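Local coordinates for NADPH-dependent aldehyde reductase YqhD (Escherichia coli, PDB 4QGS), which reduces a broad range of short-chain aldehydes to alcohols with NADPH, using one catalytic zinc ion per subunit, at residues Arg308-Ala313 and Gly380-Ile385; Pro78-Glu83 and Gly105-Asp110. One frame throughout, in Å; residues are numbered along the deposited sequence.

Contact 1: residues Arg308-Ala313 and Gly380-Ile385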
ATOM      1  N   ARG A 308      24.378   0.894   5.376  1.00 18.99           N
ATOM      2  CA  ARG A 308      25.022   1.768   4.396  1.00 19.56           C
ATOM      3  C   ARG A 308      26.126   1.035   3.634  1.00 24.76           C
ATOM      4  O   ARG A 308      26.517   1.468   2.555  1.00 24.22           O
ATOM      5  CB  ARG A 308      25.589   3.016   5.072  1.00 23.17           C
ATOM      6  CG  ARG A 308      26.645   2.726   6.134  1.00 25.17           C
ATOM      7  CD  ARG A 308      26.901   3.962   6.965  1.00 27.36           C
ATOM      8  NE  ARG A 308      27.493   5.031   6.172  1.00 29.61           N
ATOM      9  CZ  ARG A 308      27.090   6.296   6.197  1.00 30.83           C
ATOM     10  NH1 ARG A 308      27.698   7.195   5.437  1.00 30.99           N
ATOM     11  NH2 ARG A 308      26.082   6.666   6.975  1.00 28.92           N
ATOM     12  N   ASP A 309      26.617  -0.065   4.195  1.00 20.85           N
ATOM     13  CA  ASP A 309      27.614  -0.885   3.508  1.00 25.77           C
ATOM     14  C   ASP A 309      27.013  -1.627   2.311  1.00 23.77           C
ATOM     15  O   ASP A 309      27.447  -1.440   1.175  1.00 25.90           O
ATOM     16  CB  ASP A 309      28.242  -1.895   4.475  1.00 26.94           C
ATOM     17  CG  ASP A 309      29.121  -1.237   5.512  1.00 33.44           C
ATOM     18  OD1 ASP A 309      29.839  -0.275   5.164  1.00 39.51           O
ATOM     19  OD2 ASP A 309      29.076  -1.671   6.682  1.00 39.91           O
ATOM     20  N   THR A 310      26.027  -2.480   2.563  1.00 21.61           N
ATOM     21  CA  THR A 310      25.457  -3.282   1.489  1.00 21.42           C
ATOM     22  C   THR A 310      24.649  -2.421   0.524  1.00 23.92           C
ATOM     23  O   THR A 310      24.524  -2.762  -0.648  1.00 21.54           O
ATOM     24  CB  THR A 310      24.546  -4.403   2.019  1.00 24.76           C
ATOM     25  OG1 THR A 310      23.465  -3.829   2.767  1.00 24.81           O
ATOM     26  CG2 THR A 310      25.316  -5.353   2.920  1.00 27.03           C
ATOM     27  N   LYS A 311      24.105  -1.304   1.014  1.00 19.25           N
ATOM     28  CA  LYS A 311      23.294  -0.439   0.159  1.00 17.30           C
ATOM     29  C   LYS A 311      24.093   0.707  -0.443  1.00 20.32           C
ATOM     30  O   LYS A 311      23.528   1.630  -1.025  1.00 20.22           O
ATOM     31  CB  LYS A 311      22.115   0.145   0.956  1.00 17.26           C
ATOM     32  CG  LYS A 311      21.082  -0.876   1.377  1.00 19.19           C
ATOM     33  CD  LYS A 311      19.943  -0.172   2.151  1.00 17.59           C
ATOM     34  CE  LYS A 311      18.893  -1.163   2.606  1.00 19.64           C
ATOM     35  NZ  LYS A 311      18.189  -1.821   1.464  1.00 18.21           N
ATOM     36  N   ARG A 312      25.413   0.654  -0.300  1.00 21.42           N
ATOM     37  CA  ARG A 312      26.243   1.806  -0.608  1.00 20.24           C
ATOM     38  C   ARG A 312      26.048   2.334  -2.037  1.00 18.38           C
ATOM     39  O   ARG A 312      25.793   3.520  -2.218  1.00 19.31           O
ATOM     40  CB  ARG A 312      27.716   1.461  -0.363  1.00 22.58           C
ATOM     41  CG  ARG A 312      28.692   2.423  -0.961  1.00 29.78           C
ATOM     42  CD  ARG A 312      30.060   1.769  -1.012  1.00 39.50           C
ATOM     43  NE  ARG A 312      31.141   2.723  -0.807  1.00 55.20           N
ATOM     44  CZ  ARG A 312      31.766   3.366  -1.788  1.00 60.11           C
ATOM     45  NH1 ARG A 312      31.418   3.172  -3.059  1.00 53.44           N
ATOM     46  NH2 ARG A 312      32.739   4.216  -1.493  1.00 56.97           N
ATOM     47  N   ALA A 313      26.148   1.470  -3.044  1.00 21.47           N
ATOM     48  CA  ALA A 313      26.037   1.913  -4.427  1.00 20.34           C
ATOM     49  C   ALA A 313      24.689   2.565  -4.734  1.00 21.18           C
ATOM     50  O   ALA A 313      24.644   3.618  -5.362  1.00 19.05           O
ATOM     51  CB  ALA A 313      26.281   0.739  -5.375  1.00 23.29           C
ATOM     52  N   GLY A 380      15.682  -8.293   4.943  1.00 18.75           N
ATOM     53  CA  GLY A 380      16.410  -7.501   3.972  1.00 19.90           C
ATOM     54  C   GLY A 380      16.721  -8.247   2.690  1.00 21.03           C
ATOM     55  O   GLY A 380      16.592  -9.468   2.628  1.00 23.70           O
ATOM     56  N   GLU A 381      17.150  -7.511   1.671  1.00 19.35           N
ATOM     57  CA  GLU A 381      17.453  -8.132   0.375  1.00 19.25           C
ATOM     58  C   GLU A 381      18.637  -9.098   0.483  1.00 21.62           C
ATOM     59  O   GLU A 381      18.809  -9.992  -0.364  1.00 24.29           O
ATOM     60  CB  GLU A 381      17.726  -7.072  -0.699  1.00 18.33           C
ATOM     61  CG  GLU A 381      18.962  -6.213  -0.509  1.00 21.38           C
ATOM     62  CD  GLU A 381      18.692  -4.947   0.293  1.00 21.12           C
ATOM     63  OE1 GLU A 381      17.700  -4.913   1.061  1.00 20.70           O
ATOM     64  OE2 GLU A 381      19.477  -3.984   0.157  1.00 20.47           O
ATOM     65  N   ASN A 382      19.450  -8.934   1.519  1.00 20.88           N
ATOM     66  CA  ASN A 382      20.594  -9.828   1.731  1.00 23.26           C
ATOM     67  C   ASN A 382      20.328 -10.888   2.784  1.00 26.99           C
ATOM     68  O   ASN A 382      21.216 -11.684   3.119  1.00 25.39           O
ATOM     69  CB  ASN A 382      21.825  -9.022   2.124  1.00 23.42           C
ATOM     70  CG  ASN A 382      22.232  -8.044   1.052  1.00 28.47           C
ATOM     71  OD1 ASN A 382      22.629  -8.442  -0.036  1.00 31.79           O
ATOM     72  ND2 ASN A 382      22.094  -6.753   1.338  1.00 27.95           N
ATOM     73  N   HIS A 383      19.110 -10.871   3.322  1.00 21.30           N
ATOM     74  CA  HIS A 383      18.691 -11.817   4.347  1.00 23.22           C
ATOM     75  C   HIS A 383      19.619 -11.778   5.557  1.00 23.37           C
ATOM     76  O   HIS A 383      19.838 -12.803   6.211  1.00 24.86           O
ATOM     77  CB  HIS A 383      18.626 -13.238   3.779  1.00 28.36           C
ATOM     78  CG  HIS A 383      18.036 -13.311   2.404  1.00 36.02           C
ATOM     79  ND1 HIS A 383      16.711 -13.034   2.148  1.00 36.97           N
ATOM     80  CD2 HIS A 383      18.590 -13.635   1.211  1.00 39.00           C
ATOM     81  CE1 HIS A 383      16.474 -13.179   0.855  1.00 37.10           C
ATOM     82  NE2 HIS A 383      17.598 -13.544   0.264  1.00 42.53           N
ATOM     83  N   ASP A 384      20.156 -10.592   5.845  1.00 22.59           N
ATOM     84  CA  ASP A 384      21.177 -10.420   6.873  1.00 21.20           C
ATOM     85  C   ASP A 384      20.754  -9.548   8.058  1.00 23.45           C
ATOM     86  O   ASP A 384      21.558  -9.279   8.951  1.00 21.77           O
ATOM     87  CB  ASP A 384      22.449  -9.837   6.251  1.00 23.55           C
ATOM     88  CG  ASP A 384      22.210  -8.521   5.539  1.00 25.12           C
ATOM     89  OD1 ASP A 384      21.054  -8.049   5.499  1.00 22.88           O
ATOM     90  OD2 ASP A 384      23.186  -7.942   5.022  1.00 28.41           O
ATOM     91  N   ILE A 385      19.503  -9.105   8.079  1.00 19.04           N
ATOM     92  CA  ILE A 385      19.055  -8.278   9.194  1.00 20.29           C
ATOM     93  C   ILE A 385      18.461  -9.212  10.243  1.00 20.29           C
ATOM     94  O   ILE A 385      17.270  -9.528  10.244  1.00 23.11           O
ATOM     95  CB  ILE A 385      18.070  -7.191   8.731  1.00 18.53           C
ATOM     96  CG1 ILE A 385      18.775  -6.279   7.724  1.00 19.96           C
ATOM     97  CG2 ILE A 385      17.563  -6.348   9.932  1.00 18.76           C
ATOM     98  CD1 ILE A 385      17.914  -5.201   7.122  1.00 18.80           C
TER
HETATM   99  O   HOH W   1      22.077  -4.202  -0.211  1.00 25.29           O
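Lys311 and Glu381 carry the charged part of this contact. Lys311 NZ forms a salt bridge to Glu381 OE2 at 2.8 Å, using the syn lone pair of that oxygen. A second, weak bond runs 3.2 Å from Lys311 NZ to Glu381 OE1. The lysine chain is extended as far as CE and turns at its last torsion (chi4 -64°), which brings NZ to both oxygens. NZ also has a salt bridge to Asp274 and a hydrogen bond to Val215 O, so several acceptors hold this buried ammonium group.

One water joins three side chains. It probably donates to Glu381 OE2 at 2.6 Å and accepts from Asn382 ND2 at 3.0 Å. Its bond to Thr310 OG1 is weak.

The remaining contacts are van der Waals. Thr310 and Asn382 approach from opposite directions, with Thr310 CB 3.5 Å from Asn382 ND2. The methyl CG2 of Thr310 lies 4.0 Å from Asp384 OD2, an oxygen paired with Lys307.

One type I turn, Asp309-Arg312, carries Thr310 and Lys311; another, Gly380-His383, carries Glu381 and Asn382. The contact joins the start of helix 312-323 to the loop between helices 364-373 and 387-396, beside helix 292-306, whose Leu303 and Trp304 touch Lys311.

Contact 2: residues Pro78-Glu83 and Gly105-Asp110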
ATOM      1  N   PRO A  78     -11.152  -1.153   8.671  1.00 52.55           N
ATOM      2  CA  PRO A  78      -9.708  -1.258   8.456  1.00 47.89           C
ATOM      3  C   PRO A  78      -9.262  -2.574   9.069  1.00 52.86           C
ATOM      4  O   PRO A  78      -9.783  -2.925  10.128  1.00 58.76           O
ATOM      5  CB  PRO A  78      -9.140  -0.049   9.202  1.00 49.66           C
ATOM      6  CG  PRO A  78     -10.290   0.905   9.319  1.00 56.91           C
ATOM      7  CD  PRO A  78     -11.518   0.054   9.434  1.00 48.32           C
ATOM      8  N   ASN A  79      -8.353  -3.292   8.419  1.00 55.64           N
ATOM      9  CA  ASN A  79      -8.116  -4.696   8.757  1.00 58.84           C
ATOM     10  C   ASN A  79      -9.441  -5.452   8.682  1.00 56.12           C
ATOM     11  O   ASN A  79     -10.008  -5.818   9.710  1.00 51.61           O
ATOM     12  CB  ASN A  79      -7.492  -4.842  10.151  1.00 56.43           C
ATOM     13  CG  ASN A  79      -6.103  -4.242  10.236  1.00 62.01           C
ATOM     14  OD1 ASN A  79      -5.552  -3.774   9.239  1.00 64.43           O
ATOM     15  ND2 ASN A  79      -5.543  -4.225  11.437  1.00 67.58           N
ATOM     16  N   PRO A  80      -9.949  -5.666   7.458  1.00 51.72           N
ATOM     17  CA  PRO A  80     -11.260  -6.298   7.263  1.00 56.53           C
ATOM     18  C   PRO A  80     -11.361  -7.661   7.948  1.00 57.73           C
ATOM     19  O   PRO A  80     -10.504  -8.520   7.736  1.00 61.68           O
ATOM     20  CB  PRO A  80     -11.366  -6.432   5.737  1.00 53.87           C
ATOM     21  CG  PRO A  80      -9.964  -6.301   5.228  1.00 51.04           C
ATOM     22  CD  PRO A  80      -9.281  -5.373   6.179  1.00 53.67           C
ATOM     23  N   ALA A  81     -12.397  -7.842   8.762  1.00 54.44           N
ATOM     24  CA  ALA A  81     -12.553  -9.064   9.546  1.00 61.14           C
ATOM     25  C   ALA A  81     -13.111 -10.220   8.722  1.00 60.08           C
ATOM     26  O   ALA A  81     -14.022 -10.036   7.913  1.00 50.31           O
ATOM     27  CB  ALA A  81     -13.443  -8.811  10.753  1.00 61.21           C
ATOM     28  N   TYR A  82     -12.560 -11.411   8.946  1.00 64.68           N
ATOM     29  CA  TYR A  82     -13.031 -12.637   8.303  1.00 60.95           C
ATOM     30  C   TYR A  82     -14.505 -12.854   8.612  1.00 56.13           C
ATOM     31  O   TYR A  82     -15.237 -13.439   7.812  1.00 53.44           O
ATOM     32  CB  TYR A  82     -12.201 -13.844   8.765  1.00 64.93           C
ATOM     33  CG  TYR A  82     -12.705 -15.195   8.289  1.00 60.36           C
ATOM     34  CD1 TYR A  82     -12.212 -15.769   7.122  1.00 60.66           C
ATOM     35  CD2 TYR A  82     -13.650 -15.911   9.019  1.00 60.06           C
ATOM     36  CE1 TYR A  82     -12.658 -17.005   6.684  1.00 55.55           C
ATOM     37  CE2 TYR A  82     -14.103 -17.148   8.588  1.00 49.64           C
ATOM     38  CZ  TYR A  82     -13.602 -17.691   7.421  1.00 58.98           C
ATOM     39  OH  TYR A  82     -14.041 -18.920   6.984  1.00 55.64           O
ATOM     40  N   GLU A  83     -14.918 -12.384   9.785  1.00 51.48           N
ATOM     41  CA  GLU A  83     -16.323 -12.346  10.169  1.00 63.69           C
ATOM     42  C   GLU A  83     -17.157 -11.724   9.068  1.00 50.12           C
ATOM     43  O   GLU A  83     -17.955 -12.392   8.414  1.00 42.30           O
ATOM     44  CB  GLU A  83     -16.524 -11.525  11.450  1.00 69.20           C
ATOM     45  CG  GLU A  83     -15.915 -12.089  12.718  1.00 74.59           C
ATOM     46  CD  GLU A  83     -16.165 -11.183  13.911  1.00 79.95           C
ATOM     47  OE1 GLU A  83     -17.348 -10.932  14.232  1.00 84.80           O
ATOM     48  OE2 GLU A  83     -15.182 -10.711  14.522  1.00 81.98           O
ATOM     49  N   GLY A 105     -10.827   2.682   0.045  1.00 27.99           N
ATOM     50  CA  GLY A 105      -9.391   2.493  -0.017  1.00 27.83           C
ATOM     51  C   GLY A 105      -8.951   1.041  -0.026  1.00 27.83           C
ATOM     52  O   GLY A 105      -9.726   0.141  -0.357  1.00 27.69           O
ATOM     53  N   GLY A 106      -7.695   0.811   0.348  1.00 30.50           N
ATOM     54  CA  GLY A 106      -7.098  -0.514   0.263  1.00 34.51           C
ATOM     55  C   GLY A 106      -7.764  -1.572   1.119  1.00 35.96           C
ATOM     56  O   GLY A 106      -7.771  -2.757   0.776  1.00 34.24           O
ATOM     57  N   SER A 107      -8.308  -1.145   2.250  1.00 27.19           N
ATOM     58  CA  SER A 107      -9.034  -2.044   3.140  1.00 27.80           C
ATOM     59  C   SER A 107     -10.296  -2.594   2.471  1.00 35.79           C
ATOM     60  O   SER A 107     -10.576  -3.792   2.535  1.00 33.86           O
ATOM     61  CB  SER A 107      -9.399  -1.318   4.432  1.00 40.16           C
ATOM     62  OG  SER A 107     -10.071  -2.184   5.328  1.00 53.80           O
ATOM     63  N   VAL A 108     -11.055  -1.714   1.828  1.00 30.79           N
ATOM     64  CA  VAL A 108     -12.273  -2.134   1.142  1.00 31.69           C
ATOM     65  C   VAL A 108     -11.907  -3.013  -0.039  1.00 27.78           C
ATOM     66  O   VAL A 108     -12.537  -4.044  -0.285  1.00 26.93           O
ATOM     67  CB  VAL A 108     -13.110  -0.919   0.666  1.00 30.02           C
ATOM     68  CG1 VAL A 108     -14.325  -1.374  -0.151  1.00 25.48           C
ATOM     69  CG2 VAL A 108     -13.555  -0.083   1.855  1.00 28.67           C
ATOM     70  N   LEU A 109     -10.871  -2.602  -0.760  1.00 25.52           N
ATOM     71  CA  LEU A 109     -10.396  -3.357  -1.912  1.00 27.69           C
ATOM     72  C   LEU A 109      -9.973  -4.761  -1.507  1.00 31.47           C
ATOM     73  O   LEU A 109     -10.405  -5.742  -2.109  1.00 28.25           O
ATOM     74  CB  LEU A 109      -9.235  -2.629  -2.582  1.00 27.44           C
ATOM     75  CG  LEU A 109      -8.590  -3.354  -3.761  1.00 28.27           C
ATOM     76  CD1 LEU A 109      -9.604  -3.557  -4.880  1.00 28.98           C
ATOM     77  CD2 LEU A 109      -7.386  -2.578  -4.254  1.00 31.60           C
ATOM     78  N   ASP A 110      -9.145  -4.857  -0.470  1.00 34.88           N
ATOM     79  CA  ASP A 110      -8.606  -6.145  -0.040  1.00 32.96           C
ATOM     80  C   ASP A 110      -9.707  -7.108   0.398  1.00 26.38           C
ATOM     81  O   ASP A 110      -9.715  -8.278   0.013  1.00 29.76           O
ATOM     82  CB  ASP A 110      -7.597  -5.948   1.093  1.00 32.56           C
ATOM     83  CG  ASP A 110      -6.277  -5.393   0.601  1.00 43.54           C
ATOM     84  OD1 ASP A 110      -6.096  -5.301  -0.634  1.00 41.00           O
ATOM     85  OD2 ASP A 110      -5.415  -5.069   1.445  1.00 47.17           O
TER
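Ser107 packs against the backbone of Pro78 and the ring of Pro80. Its OG is the closest atom, 3.3 Å from Pro78 CA and 3.4 Å from Pro80 CD. The hydroxyl stands opposite the backbone N about the first torsion (chi1 -178°), and this carries it to the loop. The CB of Pro80 points toward the helix, and Pro80 CG lies 3.7 Å from the carbonyl O of Ser107. The tight part is therefore small, made by one serine and two prolines in van der Waals contact. Pro80 is buried, and Ile163 also touches it.

The other side is looser. Pro78 and Asn79 are exposed, and their CB atoms point away from the helix. Asp110 faces the loop one turn after Ser107, but its CB stays 4.8 Å from Pro80 CG; its OD2 makes a weak hydrogen bond to Val162 N. Asn79, Gly106, Ser107 and Asp110 all bind NADP(+), so the contact lies in the cofactor site, here without cofactor.

Gly105 is the N-cap of helix 106-119, which follows strand 99-104 of the parallel sheet. The loop 78-81 leads from strand 69-73 into helix 82-95. Strand 161-163 borders both segments, and Leu109 packs on strand 144-148.

From the N terminus, the chain reaches contact 2 first. This contact closes a short loop of 21 residues, mostly the rest of helix 82-95 and strand 99-104. It ties two connections of the parallel sheet together at the NADP(+) site. The chain then completes the sheet and enters the helical C-terminal part, which supplies all four zinc ligands, Asp205, His209, His278 and His292. Contact 1 comes later and closes a longer loop of 66 residues with helices and no strands. It joins parts of the helical region alone. The two contacts are in series and neither nest nor cross. The centres of contacts 1 and 2 are about 33 Å apart, on opposite sides of the chain's centre.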